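Local coordinates for methyltransferase (Streptomyces avermitilis, PDB 3GIW), which is probably an S-adenosylmethionine-dependent methyltransferase of the Rossmann-like class that binds S-adenosyl-L-homocysteine, its substrate being unknown, at residues P115-L120 and T133-A138; T202-P207 and A268-V273; Q248-H253 and D260-E265. All coordinates share one frame; numbering follows the deposited sequence. Where two conformers were deposited one is given.

Contact 1: P115-L120 and T133-A138; sequences PIVLTL and TAYVEA
Tyr-135 of the outermost strand 132-137 packs against the short, weakly bonded helix 115-119 in the Rossmann-like methyltransferase fold, where the helix follows strand 107-112 and the chain returns to lie parallel beside that strand. Helix and strand run roughly antiparallel, at 153°, their short axes 9.0 Å apart at closest approach. The tight part is the tyrosine ring, which two helix side chains meet at about a right angle. Val-117 brings its CG1 within 3.6 Å of Tyr-135 CE1, and its CB lies 3.5 Å from the phenol oxygen OH of the same ring. Near CD2 and CE2 of the ring, Leu-118 CD1 comes within 3.8 Å of Tyr-135 CD2. Val-117 and Tyr-135 are buried, and the ring also touches Asp-112, a residue seen to bind S-adenosyl-L-homocysteine. Tyr-135 leaves the strand toward the helix, and with CG anti to the backbone N (chi1 177°) its ring extends against Val-117 and Leu-118.

The looser side is polar and lies toward solvent. Leu-118 is exposed, and the extended Glu-137 crosses it, OE2 standing 3.9 Å from Leu-118 CB. That carboxylate also forms a salt bridge with Arg-16, which would probably favour its charged form. Between the two sides sits one water: it accepts from Leu-118 N at 3.1 Å and from Tyr-135 OH at 2.7 Å, and donates to Glu-137 OE2 at 2.6 Å.

Contact 2: T202-P207 and A268-V273; sequences TAEFAP and AMYGAV
Thr-202 lays its CG2 methyl over one face of the Tyr-270 ring, a CH-pi contact with the carbon 4.2 Å from the ring centroid and 28° off its normal. Its OG1, anti to the backbone N (chi1 178°), turns instead to its own loop and accepts from Glu-204 N at 3.1 Å, closing an ST turn; the same oxygen is hydrogen-bonded to Arg-227 O. At the far end of the tyrosine, in one of the two conformers of Glu-204, OH donates to Glu-204 OE2 over 2.6 Å, and His-229 N is a second partner of that oxygen. Strand 269-275 lies antiparallel between 195-201 and 240-248, giving the strand order 3-2-1-4-5-7-6 of class I methyltransferases; where 195-201 ends, Thr-202 N donates to Ala-268 O at 2.9 Å. Phe-205 comes obliquely against the tyrosine, CE2 reaching within 3.8 Å of Tyr-270 CZ. A phenylalanine in place of Tyr-270 would probably keep the methyl contact but leave OE2 of Glu-204, in this conformer, with the His-229 N bond and without its hydroxyl donor. Selenomethionine Met-269 points away from the loop, its side chain touching Asn-62, which has been seen to bind S-adenosyl-L-homocysteine.

Contact 3: Q248-H253 and D260-E265; sequences QVHKWH and DGIRDE
Gln-248 reaches across to the backbone of Asp-264, its NE2 donating to Asp-264 O at 2.9 Å with an N-H...O angle of 163°. The acceptor lies in the amide plane of the glutamine; the carbonyl is met 19° out of its own plane. NE2 also makes a weak hydrogen bond with Ile-267 O, so one firm and one weak backbone acceptor hold this buried amide.

The carboxylate of Asp-264 is balanced by a charge from the other segment. Lys-251, extended from CG outward, ends with NZ 3.1 Å from Asp-264 OD2 and equally near OD1, a forked salt bridge whose two hydrogen bonds are weak. Lys-251 is exposed, so solvent would probably weaken the attraction. The amide of Gln-248 and the carboxylate stand almost perpendicular, with Gln-248 OE1 3.4 Å from Asp-264 CG.

His-250 lies between these polar groups and an apolar patch, and Lys-251 CG covers one ring face. Asp-264 OD1 approaches the ring edge at NE2, but 3.6 Å separates the two atoms. Ile-262 CG2 packs against His-250 CD2 at 3.8 Å. Within the turn, Lys-251 N donates to Gln-248 O at 2.9 Å and Trp-252 N to Val-249 O, while Val-249 pairs with Met-269 of the neighbouring strand. The loop 260-265 is thus held to the sheet edge by Gln-248 and to the 3-10 turn by Lys-251, in the long connection joining antiparallel strands 240-248 and 269-275 of the class I methyltransferase sheet.

Contacts 2 and 3 are neighbours, their centres about 10 Å apart, and contact 3 is nested in the chain loop that contact 2 closes. They touch through a probable hydrogen bond from Val-249 N to Met-269 O, 3.0 Å, and through Phe-205 CG against Gln-248 NE2 at 3.4 Å. Contact 1 lies on the opposite side of the chain's centre, its centre about 28 Å from that of contact 2, although both reach the same sheet. Contacts 1 and 2 each border residues of the S-adenosyl-L-homocysteine site, which is not occupied by that ligand here; the side chain of His-250 in contact 3 is about 9 Å from that of Asn-62. Met-269 is also about 4 Å from an unidentified bound ligand.

Contact 1: P115-L120 and T133-A138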
ATOM      1  N   PRO A 115       7.605   1.852 -14.109  1.00 14.61           N
ATOM      2  CA  PRO A 115       8.825   2.607 -14.416  1.00 14.31           C
ATOM      3  C   PRO A 115       8.829   4.103 -14.001  1.00 14.16           C
ATOM      4  O   PRO A 115       9.911   4.656 -13.797  1.00 14.23           O
ATOM      5  CB  PRO A 115       8.946   2.471 -15.933  1.00 15.14           C
ATOM      6  CG  PRO A 115       8.222   1.215 -16.236  1.00 16.88           C
ATOM      7  CD  PRO A 115       7.109   1.132 -15.298  1.00 15.74           C
ATOM      8  N   ILE A 116       7.672   4.765 -13.888  1.00 14.18           N
ATOM      9  CA  ILE A 116       7.668   6.181 -13.466  1.00 13.69           C
ATOM     10  C   ILE A 116       8.211   6.349 -12.028  1.00 13.11           C
ATOM     11  O   ILE A 116       8.826   7.369 -11.666  1.00 12.67           O
ATOM     12  CB  ILE A 116       6.257   6.798 -13.577  1.00 13.48           C
ATOM     13  CG1 ILE A 116       6.348   8.330 -13.640  1.00 13.46           C
ATOM     14  CG2 ILE A 116       5.320   6.352 -12.411  1.00 14.03           C
ATOM     15  CD1 ILE A 116       5.000   9.024 -13.915  1.00 14.38           C
ATOM     16  N   VAL A 117       8.015   5.334 -11.173  1.00 12.50           N
ATOM     17  CA  VAL A 117       8.484   5.461  -9.781  1.00 12.51           C
ATOM     18  C   VAL A 117      10.022   5.593  -9.745  1.00 12.09           C
ATOM     19  O   VAL A 117      10.585   6.425  -9.019  1.00 12.60           O
ATOM     20  CB  VAL A 117       7.924   4.335  -8.849  1.00 13.12           C
ATOM     21  CG1 VAL A 117       8.401   4.550  -7.393  1.00 13.52           C
ATOM     22  CG2 VAL A 117       6.393   4.339  -8.926  1.00 13.91           C
ATOM     23  N   LEU A 118      10.712   4.778 -10.532  1.00 13.31           N
ATOM     24  CA  LEU A 118      12.167   4.892 -10.635  1.00 13.61           C
ATOM     25  C   LEU A 118      12.572   6.343 -10.994  1.00 13.20           C
ATOM     26  O   LEU A 118      13.479   6.879 -10.394  1.00 12.47           O
ATOM     27  CB  LEU A 118      12.721   3.906 -11.667  1.00 14.39           C
ATOM     28  CG  LEU A 118      14.259   3.926 -11.800  1.00 15.28           C
ATOM     29  CD1 LEU A 118      14.981   3.589 -10.483  1.00 16.56           C
ATOM     30  CD2 LEU A 118      14.695   3.000 -12.942  1.00 15.03           C
ATOM     31  N   THR A 119      11.864   6.966 -11.937  1.00 12.78           N
ATOM     32  CA  THR A 119      12.213   8.352 -12.313  1.00 11.85           C
ATOM     33  C   THR A 119      12.050   9.361 -11.185  1.00 12.25           C
ATOM     34  O   THR A 119      12.666  10.441 -11.231  1.00 12.21           O
ATOM     35  CB  THR A 119      11.417   8.863 -13.539  1.00 13.61           C
ATOM     36  OG1 THR A 119      10.067   9.192 -13.186  1.00 13.83           O
ATOM     37  CG2 THR A 119      11.459   7.827 -14.685  1.00 14.48           C
ATOM     38  N   LEU A 120      11.214   9.021 -10.205  1.00 12.01           N
ATOM     39  CA  LEU A 120      10.885   9.864  -9.059  1.00 12.10           C
ATOM     40  C   LEU A 120      11.581   9.387  -7.781  1.00 12.86           C
ATOM     41  O   LEU A 120      11.242   9.824  -6.686  1.00 14.40           O
ATOM     42  CB  LEU A 120       9.363   9.899  -8.868  1.00 12.40           C
ATOM     43  CG  LEU A 120       8.614  10.534 -10.032  1.00 13.46           C
ATOM     44  CD1 LEU A 120       7.131  10.177 -10.007  1.00 13.78           C
ATOM     45  CD2 LEU A 120       8.783  12.026  -9.967  1.00 14.91           C
ATOM     46  N   THR A 133      17.674   4.325   3.308  1.00 15.14           N
ATOM     47  CA  THR A 133      16.579   3.939   2.407  1.00 14.41           C
ATOM     48  C   THR A 133      17.138   3.450   1.074  1.00 14.85           C
ATOM     49  O   THR A 133      18.252   3.830   0.652  1.00 15.74           O
ATOM     50  CB  THR A 133      15.584   5.090   2.156  1.00 16.48           C
ATOM     51  OG1 THR A 133      16.227   6.102   1.373  1.00 16.48           O
ATOM     52  CG2 THR A 133      15.074   5.669   3.453  1.00 16.52           C
ATOM     53  N   ALA A 134      16.330   2.674   0.384  1.00 13.49           N
ATOM     54  CA  ALA A 134      16.680   2.167  -0.931  1.00 12.43           C
ATOM     55  C   ALA A 134      15.396   1.972  -1.760  1.00 13.25           C
ATOM     56  O   ALA A 134      14.297   1.903  -1.198  1.00 12.68           O
ATOM     57  CB  ALA A 134      17.438   0.839  -0.790  1.00 15.16           C
ATOM     58  N   TYR A 135      15.570   1.891  -3.069  1.00 13.26           N
ATOM     59  CA  TYR A 135      14.485   1.650  -4.005  1.00 12.96           C
ATOM     60  C   TYR A 135      14.865   0.519  -4.925  1.00 13.66           C
ATOM     61  O   TYR A 135      15.994   0.500  -5.473  1.00 15.61           O
ATOM     62  CB  TYR A 135      14.128   2.898  -4.848  1.00 12.94           C
ATOM     63  CG  TYR A 135      13.039   2.589  -5.854  1.00 13.11           C
ATOM     64  CD1 TYR A 135      11.731   2.379  -5.432  1.00 12.46           C
ATOM     65  CD2 TYR A 135      13.323   2.403  -7.223  1.00 12.73           C
ATOM     66  CE1 TYR A 135      10.735   2.017  -6.314  1.00 12.20           C
ATOM     67  CE2 TYR A 135      12.304   2.019  -8.128  1.00 12.86           C
ATOM     68  CZ  TYR A 135      11.007   1.843  -7.671  1.00 12.09           C
ATOM     69  OH  TYR A 135       9.962   1.477  -8.478  1.00 13.24           O
ATOM     70  N   VAL A 136      13.942  -0.423  -5.089  1.00 14.09           N
ATOM     71  CA  VAL A 136      14.113  -1.593  -5.952  1.00 16.35           C
ATOM     72  C   VAL A 136      12.935  -1.616  -6.936  1.00 15.76           C
ATOM     73  O   VAL A 136      11.790  -1.568  -6.529  1.00 14.53           O
ATOM     74  CB  VAL A 136      14.119  -2.920  -5.058  1.00 18.25           C
ATOM     75  CG1 VAL A 136      14.096  -4.187  -5.926  1.00 20.60           C
ATOM     76  CG2 VAL A 136      15.285  -2.927  -4.059  1.00 19.34           C
ATOM     77  N   GLU A 137      13.206  -1.655  -8.233  1.00 16.23           N
ATOM     78  CA  GLU A 137      12.181  -1.911  -9.228  1.00 16.04           C
ATOM     79  C   GLU A 137      12.029  -3.418  -9.391  1.00 15.66           C
ATOM     80  O   GLU A 137      12.937  -4.082  -9.874  1.00 16.21           O
ATOM     81  CB  GLU A 137      12.541  -1.266 -10.573  1.00 17.57           C
ATOM     82  CG  GLU A 137      11.435  -1.299 -11.583  1.00 18.21           C
ATOM     83  CD  GLU A 137      11.844  -0.625 -12.877  1.00 20.14           C
ATOM     84  OE1 GLU A 137      12.599  -1.245 -13.669  1.00 23.44           O
ATOM     85  OE2 GLU A 137      11.449   0.535 -13.085  1.00 18.55           O
ATOM     86  N   ALA A 138      10.868  -3.945  -8.993  1.00 15.78           N
ATOM     87  CA  ALA A 138      10.624  -5.402  -8.984  1.00 16.67           C
ATOM     88  C   ALA A 138       9.143  -5.681  -8.915  1.00 17.93           C
ATOM     89  O   ALA A 138       8.347  -4.824  -8.503  1.00 17.97           O
ATOM     90  CB  ALA A 138      11.366  -6.069  -7.826  1.00 18.56           C
TER
HETATM   91  O   HOH W   1      10.202   1.794 -11.150  1.00 16.28           O

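Contact 2: T202-P207 and A268-V273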
ATOM      1  N   THR A 202     -12.397  -3.798  -1.392  1.00 11.91           N
ATOM      2  CA  THR A 202     -13.650  -4.535  -1.208  1.00 12.06           C
ATOM      3  C   THR A 202     -14.812  -3.806  -1.910  1.00 12.74           C
ATOM      4  O   THR A 202     -14.805  -2.586  -1.980  1.00 11.91           O
ATOM      5  CB  THR A 202     -13.996  -4.723   0.279  1.00 14.34           C
ATOM      6  OG1 THR A 202     -15.255  -5.405   0.403  1.00 14.29           O
ATOM      7  CG2 THR A 202     -14.058  -3.382   1.020  1.00 14.11           C
ATOM      8  N   ALA A 203     -15.765  -4.565  -2.443  1.00 12.37           N
ATOM      9  CA  ALA A 203     -17.034  -4.022  -2.964  1.00 13.60           C
ATOM     10  C   ALA A 203     -18.211  -4.112  -2.008  1.00 13.73           C
ATOM     11  O   ALA A 203     -19.329  -3.735  -2.376  1.00 14.03           O
ATOM     12  CB  ALA A 203     -17.417  -4.688  -4.283  1.00 14.23           C
ATOM     13  N   GLU A 204     -17.998  -4.613  -0.798  0.50 12.53           N
ATOM     14  CA  GLU A 204     -19.132  -4.939   0.062  0.50 13.14           C
ATOM     15  C   GLU A 204     -19.994  -3.733   0.433  0.50 12.19           C
ATOM     16  O   GLU A 204     -21.205  -3.877   0.602  0.50 12.50           O
ATOM     17  CB  GLU A 204     -18.663  -5.665   1.323  0.50 14.73           C
ATOM     18  CG  GLU A 204     -17.963  -7.002   1.062  0.50 15.73           C
ATOM     19  CD  GLU A 204     -17.926  -7.871   2.294  0.50 16.40           C
ATOM     20  OE1 GLU A 204     -18.905  -8.614   2.575  0.50 15.74           O
ATOM     21  OE2 GLU A 204     -16.896  -7.809   2.985  0.50 18.57           O
ATOM     22  N   PHE A 205     -19.377  -2.560   0.570  1.00 12.39           N
ATOM     23  CA  PHE A 205     -20.058  -1.358   1.096  1.00 11.65           C
ATOM     24  C   PHE A 205     -20.716  -0.490   0.031  1.00 12.96           C
ATOM     25  O   PHE A 205     -21.535   0.345   0.362  1.00 13.52           O
ATOM     26  CB  PHE A 205     -19.059  -0.554   1.936  1.00 13.11           C
ATOM     27  CG  PHE A 205     -18.515  -1.344   3.091  1.00 13.77           C
ATOM     28  CD1 PHE A 205     -19.246  -1.477   4.253  1.00 14.43           C
ATOM     29  CD2 PHE A 205     -17.308  -2.026   3.000  1.00 15.68           C
ATOM     30  CE1 PHE A 205     -18.740  -2.234   5.319  1.00 15.71           C
ATOM     31  CE2 PHE A 205     -16.842  -2.778   4.041  1.00 15.57           C
ATOM     32  CZ  PHE A 205     -17.544  -2.861   5.206  1.00 15.75           C
ATOM     33  N   ALA A 206     -20.392  -0.704  -1.227  1.00 13.18           N
ATOM     34  CA  ALA A 206     -21.042   0.019  -2.340  1.00 11.72           C
ATOM     35  C   ALA A 206     -20.987  -0.818  -3.612  1.00 12.71           C
ATOM     36  O   ALA A 206     -20.251  -0.494  -4.534  1.00 12.27           O
ATOM     37  CB  ALA A 206     -20.427   1.417  -2.531  1.00 14.20           C
ATOM     38  N   PRO A 207     -21.718  -1.941  -3.626  1.00 12.46           N
ATOM     39  CA  PRO A 207     -21.514  -2.916  -4.693  1.00 12.99           C
ATOM     40  C   PRO A 207     -21.646  -2.369  -6.095  1.00 12.51           C
ATOM     41  O   PRO A 207     -20.811  -2.666  -6.950  1.00 12.49           O
ATOM     42  CB  PRO A 207     -22.563  -4.002  -4.389  1.00 12.80           C
ATOM     43  CG  PRO A 207     -22.820  -3.902  -2.934  1.00 14.58           C
ATOM     44  CD  PRO A 207     -22.633  -2.455  -2.587  1.00 13.78           C
ATOM     45  N   ALA A 268     -13.791   1.897   0.334  1.00 11.40           N
ATOM     46  CA  ALA A 268     -13.766   0.548  -0.249  1.00 10.61           C
ATOM     47  C   ALA A 268     -12.444  -0.164   0.055  1.00 11.25           C
ATOM     48  O   ALA A 268     -11.993  -0.995  -0.754  1.00 12.76           O
ATOM     49  CB  ALA A 268     -14.048   0.582  -1.793  1.00 11.25           C
HETATM   50  N   MSE A 269     -11.797   0.170   1.181  1.00 12.00           N
HETATM   51  CA  MSE A 269     -10.594  -0.517   1.652  1.00 11.78           C
HETATM   52  C   MSE A 269     -10.801  -1.010   3.050  1.00 11.07           C
HETATM   53  O   MSE A 269     -11.198  -0.235   3.916  1.00 12.07           O
HETATM   54  CB  MSE A 269      -9.357   0.383   1.779  1.00 15.99           C
HETATM   55  CG  MSE A 269      -8.718   0.840   0.601  1.00 17.07           C
HETATM   56 SE   MSE A 269      -7.953  -0.493  -0.556  0.75 16.41          SE
HETATM   57  CE  MSE A 269      -7.089   0.858  -1.578  1.00 20.76           C
ATOM     58  N   TYR A 270     -10.480  -2.272   3.283  1.00 11.05           N
ATOM     59  CA  TYR A 270     -10.174  -2.776   4.619  1.00 11.22           C
ATOM     60  C   TYR A 270      -8.726  -2.463   4.952  1.00 11.88           C
ATOM     61  O   TYR A 270      -7.861  -2.494   4.067  1.00 13.76           O
ATOM     62  CB  TYR A 270     -10.364  -4.287   4.699  1.00 13.39           C
ATOM     63  CG  TYR A 270     -11.791  -4.752   4.649  1.00 13.80           C
ATOM     64  CD1 TYR A 270     -12.704  -4.403   5.631  1.00 15.15           C
ATOM     65  CD2 TYR A 270     -12.226  -5.597   3.634  1.00 14.85           C
ATOM     66  CE1 TYR A 270     -14.001  -4.861   5.601  1.00 15.15           C
ATOM     67  CE2 TYR A 270     -13.552  -6.057   3.595  1.00 14.98           C
ATOM     68  CZ  TYR A 270     -14.429  -5.673   4.575  1.00 14.28           C
ATOM     69  OH  TYR A 270     -15.757  -6.098   4.605  1.00 16.62           O
ATOM     70  N   GLY A 271      -8.446  -2.200   6.212  1.00 11.85           N
ATOM     71  CA  GLY A 271      -7.081  -2.087   6.720  1.00 12.08           C
ATOM     72  C   GLY A 271      -6.861  -2.955   7.934  1.00 11.57           C
ATOM     73  O   GLY A 271      -7.782  -3.232   8.690  1.00 11.90           O
ATOM     74  N   ALA A 272      -5.617  -3.440   8.063  1.00 11.43           N
ATOM     75  CA  ALA A 272      -5.244  -4.284   9.178  1.00 11.67           C
ATOM     76  C   ALA A 272      -3.742  -4.334   9.362  1.00 11.52           C
ATOM     77  O   ALA A 272      -2.975  -4.181   8.397  1.00 11.60           O
ATOM     78  CB  ALA A 272      -5.780  -5.734   8.961  1.00 14.34           C
ATOM     79  N   VAL A 273      -3.342  -4.548  10.620  1.00 12.60           N
ATOM     80  CA  VAL A 273      -1.938  -4.689  11.005  1.00 11.81           C
ATOM     81  C   VAL A 273      -1.879  -5.880  11.957  1.00 11.94           C
ATOM     82  O   VAL A 273      -2.741  -6.015  12.850  1.00 13.78           O
ATOM     83  CB  VAL A 273      -1.455  -3.433  11.737  1.00 12.06           C
ATOM     84  CG1 VAL A 273       0.014  -3.585  12.231  1.00 14.17           C
ATOM     85  CG2 VAL A 273      -1.600  -2.207  10.832  1.00 12.23           C
TER

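Contact 3: Q248-H253 and D260-E265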
ATOM      1  N   GLN A 248     -12.877  -1.241   8.010  1.00  9.92           N
ATOM      2  CA  GLN A 248     -12.732  -0.188   7.019  1.00 10.33           C
ATOM      3  C   GLN A 248     -11.668   0.829   7.457  1.00 10.61           C
ATOM      4  O   GLN A 248     -11.586   1.164   8.614  1.00 10.69           O
ATOM      5  CB  GLN A 248     -14.061   0.510   6.733  1.00  9.98           C
ATOM      6  CG  GLN A 248     -15.058  -0.340   5.949  1.00 11.33           C
ATOM      7  CD  GLN A 248     -16.285   0.516   5.627  1.00 11.33           C
ATOM      8  OE1 GLN A 248     -17.090   0.833   6.510  1.00 12.81           O
ATOM      9  NE2 GLN A 248     -16.385   0.956   4.359  1.00 12.26           N
ATOM     10  N   VAL A 249     -10.852   1.306   6.521  1.00 11.19           N
ATOM     11  CA  VAL A 249      -9.674   2.090   6.889  1.00 11.67           C
ATOM     12  C   VAL A 249      -9.980   3.312   7.723  1.00 11.42           C
ATOM     13  O   VAL A 249      -9.172   3.659   8.614  1.00 12.90           O
ATOM     14  CB  VAL A 249      -8.780   2.508   5.696  1.00 11.72           C
ATOM     15  CG1 VAL A 249      -8.057   1.316   5.147  1.00 12.34           C
ATOM     16  CG2 VAL A 249      -9.529   3.255   4.586  1.00 12.00           C
ATOM     17  N   HIS A 250     -11.120   3.978   7.524  1.00 10.91           N
ATOM     18  CA  HIS A 250     -11.433   5.185   8.291  1.00 11.60           C
ATOM     19  C   HIS A 250     -11.854   4.876   9.728  1.00 12.23           C
ATOM     20  O   HIS A 250     -12.004   5.792  10.538  1.00 13.87           O
ATOM     21  CB  HIS A 250     -12.486   6.015   7.571  1.00 13.13           C
ATOM     22  CG  HIS A 250     -13.821   5.360   7.511  1.00 12.88           C
ATOM     23  ND1 HIS A 250     -14.009   4.093   6.989  1.00 13.07           N
ATOM     24  CD2 HIS A 250     -15.052   5.804   7.866  1.00 13.02           C
ATOM     25  CE1 HIS A 250     -15.293   3.785   7.047  1.00 13.44           C
ATOM     26  NE2 HIS A 250     -15.949   4.810   7.565  1.00 14.12           N
ATOM     27  N   LYS A 251     -12.049   3.608  10.027  1.00 11.53           N
ATOM     28  CA  LYS A 251     -12.381   3.129  11.369  1.00 11.79           C
ATOM     29  C   LYS A 251     -11.185   2.525  12.137  1.00 12.41           C
ATOM     30  O   LYS A 251     -11.351   2.051  13.262  1.00 13.53           O
ATOM     31  CB  LYS A 251     -13.516   2.082  11.259  1.00 12.10           C
ATOM     32  CG  LYS A 251     -14.781   2.661  10.683  1.00 13.02           C
ATOM     33  CD  LYS A 251     -15.937   1.673  10.676  1.00 13.72           C
ATOM     34  CE  LYS A 251     -17.123   2.301   9.992  1.00 14.82           C
ATOM     35  NZ  LYS A 251     -18.374   1.487  10.151  1.00 16.06           N
ATOM     36  N   TRP A 252     -10.005   2.515  11.514  1.00 12.03           N
ATOM     37  CA  TRP A 252      -8.788   1.976  12.132  1.00 11.86           C
ATOM     38  C   TRP A 252      -8.022   3.104  12.838  1.00 11.82           C
ATOM     39  O   TRP A 252      -7.434   3.956  12.182  1.00 11.82           O
ATOM     40  CB  TRP A 252      -7.901   1.273  11.089  1.00 11.34           C
ATOM     41  CG  TRP A 252      -6.809   0.408  11.644  1.00 11.87           C
ATOM     42  CD1 TRP A 252      -6.887  -0.927  11.867  1.00 12.61           C
ATOM     43  CD2 TRP A 252      -5.508   0.827  12.107  1.00 13.41           C
ATOM     44  NE1 TRP A 252      -5.713  -1.385  12.418  1.00 12.15           N
ATOM     45  CE2 TRP A 252      -4.861  -0.324  12.600  1.00 13.28           C
ATOM     46  CE3 TRP A 252      -4.827   2.047  12.128  1.00 12.64           C
ATOM     47  CZ2 TRP A 252      -3.552  -0.285  13.137  1.00 14.27           C
ATOM     48  CZ3 TRP A 252      -3.531   2.091  12.678  1.00 13.88           C
ATOM     49  CH2 TRP A 252      -2.914   0.929  13.154  1.00 12.98           C
ATOM     50  N   HIS A 253      -8.030   3.094  14.171  1.00 12.82           N
ATOM     51  CA  HIS A 253      -7.349   4.109  15.006  1.00 14.50           C
ATOM     52  C   HIS A 253      -7.592   5.541  14.470  1.00 13.75           C
ATOM     53  O   HIS A 253      -6.635   6.283  14.170  1.00 14.33           O
ATOM     54  CB  HIS A 253      -5.848   3.810  15.121  1.00 16.03           C
ATOM     55  CG  HIS A 253      -5.519   2.512  15.801  1.00 17.46           C
ATOM     56  ND1 HIS A 253      -4.514   2.406  16.741  1.00 23.37           N
ATOM     57  CD2 HIS A 253      -6.020   1.268  15.655  1.00 19.34           C
ATOM     58  CE1 HIS A 253      -4.441   1.157  17.169  1.00 23.26           C
ATOM     59  NE2 HIS A 253      -5.360   0.448  16.544  1.00 20.98           N
ATOM     60  N   ASP A 260     -14.748  12.446   9.459  1.00 34.31           N
ATOM     61  CA  ASP A 260     -15.618  13.616   9.294  1.00 34.26           C
ATOM     62  C   ASP A 260     -16.294  13.658   7.916  1.00 34.01           C
ATOM     63  O   ASP A 260     -15.614  13.808   6.896  1.00 35.52           O
ATOM     64  N   GLY A 261     -17.621  13.514   7.899  1.00 32.10           N
ATOM     65  CA  GLY A 261     -18.404  13.490   6.655  1.00 30.94           C
ATOM     66  C   GLY A 261     -18.253  12.255   5.762  1.00 29.17           C
ATOM     67  O   GLY A 261     -18.673  12.266   4.595  1.00 30.48           O
ATOM     68  N   ILE A 262     -17.674  11.183   6.297  1.00 24.79           N
ATOM     69  CA  ILE A 262     -17.443   9.966   5.525  1.00 20.33           C
ATOM     70  C   ILE A 262     -18.460   8.882   5.893  1.00 18.72           C
ATOM     71  O   ILE A 262     -18.561   8.454   7.042  1.00 19.94           O
ATOM     72  CB  ILE A 262     -16.018   9.431   5.762  1.00 19.84           C
ATOM     73  CG1 ILE A 262     -14.982  10.499   5.384  1.00 19.52           C
ATOM     74  CG2 ILE A 262     -15.795   8.137   4.961  1.00 18.34           C
ATOM     75  CD1 ILE A 262     -13.527  10.071   5.673  1.00 21.60           C
ATOM     76  N   ARG A 263     -19.225   8.433   4.897  1.00 15.21           N
ATOM     77  CA  ARG A 263     -20.180   7.355   5.037  1.00 13.05           C
ATOM     78  C   ARG A 263     -19.463   6.013   4.798  1.00 11.90           C
ATOM     79  O   ARG A 263     -18.456   5.992   4.093  1.00 13.26           O
ATOM     80  CB  ARG A 263     -21.295   7.546   3.999  1.00 13.34           C
ATOM     81  CG  ARG A 263     -21.964   8.897   4.077  1.00 13.96           C
ATOM     82  CD  ARG A 263     -22.945   9.087   2.930  1.00 13.13           C
ATOM     83  NE  ARG A 263     -22.274   9.042   1.646  1.00 13.77           N
ATOM     84  CZ  ARG A 263     -22.904   9.055   0.488  1.00 13.81           C
ATOM     85  NH1 ARG A 263     -24.218   9.155   0.427  1.00 14.45           N
ATOM     86  NH2 ARG A 263     -22.198   9.027  -0.628  1.00 13.35           N
ATOM     87  N   ASP A 264     -19.996   4.902   5.303  1.00 13.92           N
ATOM     88  CA  ASP A 264     -19.353   3.613   5.048  1.00 12.55           C
ATOM     89  C   ASP A 264     -19.256   3.323   3.555  1.00 11.81           C
ATOM     90  O   ASP A 264     -18.269   2.751   3.119  1.00 11.57           O
ATOM     91  CB  ASP A 264     -20.033   2.465   5.795  1.00 14.96           C
ATOM     92  CG  ASP A 264     -19.902   2.556   7.314  1.00 17.12           C
ATOM     93  OD1 ASP A 264     -19.234   3.455   7.865  1.00 18.91           O
ATOM     94  OD2 ASP A 264     -20.488   1.632   7.902  1.00 20.65           O
ATOM     95  N   GLU A 265     -20.259   3.736   2.768  1.00 11.96           N
ATOM     96  CA  GLU A 265     -20.268   3.457   1.355  1.00 11.98           C
ATOM     97  C   GLU A 265     -19.176   4.221   0.598  1.00 10.96           C
ATOM     98  O   GLU A 265     -18.874   3.882  -0.530  1.00 11.47           O
ATOM     99  CB  GLU A 265     -21.608   3.774   0.707  1.00 11.38           C
ATOM    100  CG  GLU A 265     -22.071   5.232   0.781  1.00 12.08           C
ATOM    101  CD  GLU A 265     -23.226   5.455  -0.164  1.00 13.75           C
ATOM    102  OE1 GLU A 265     -22.938   5.585  -1.400  1.00 15.08           O
ATOM    103  OE2 GLU A 265     -24.405   5.437   0.289  1.00 16.22           O
TER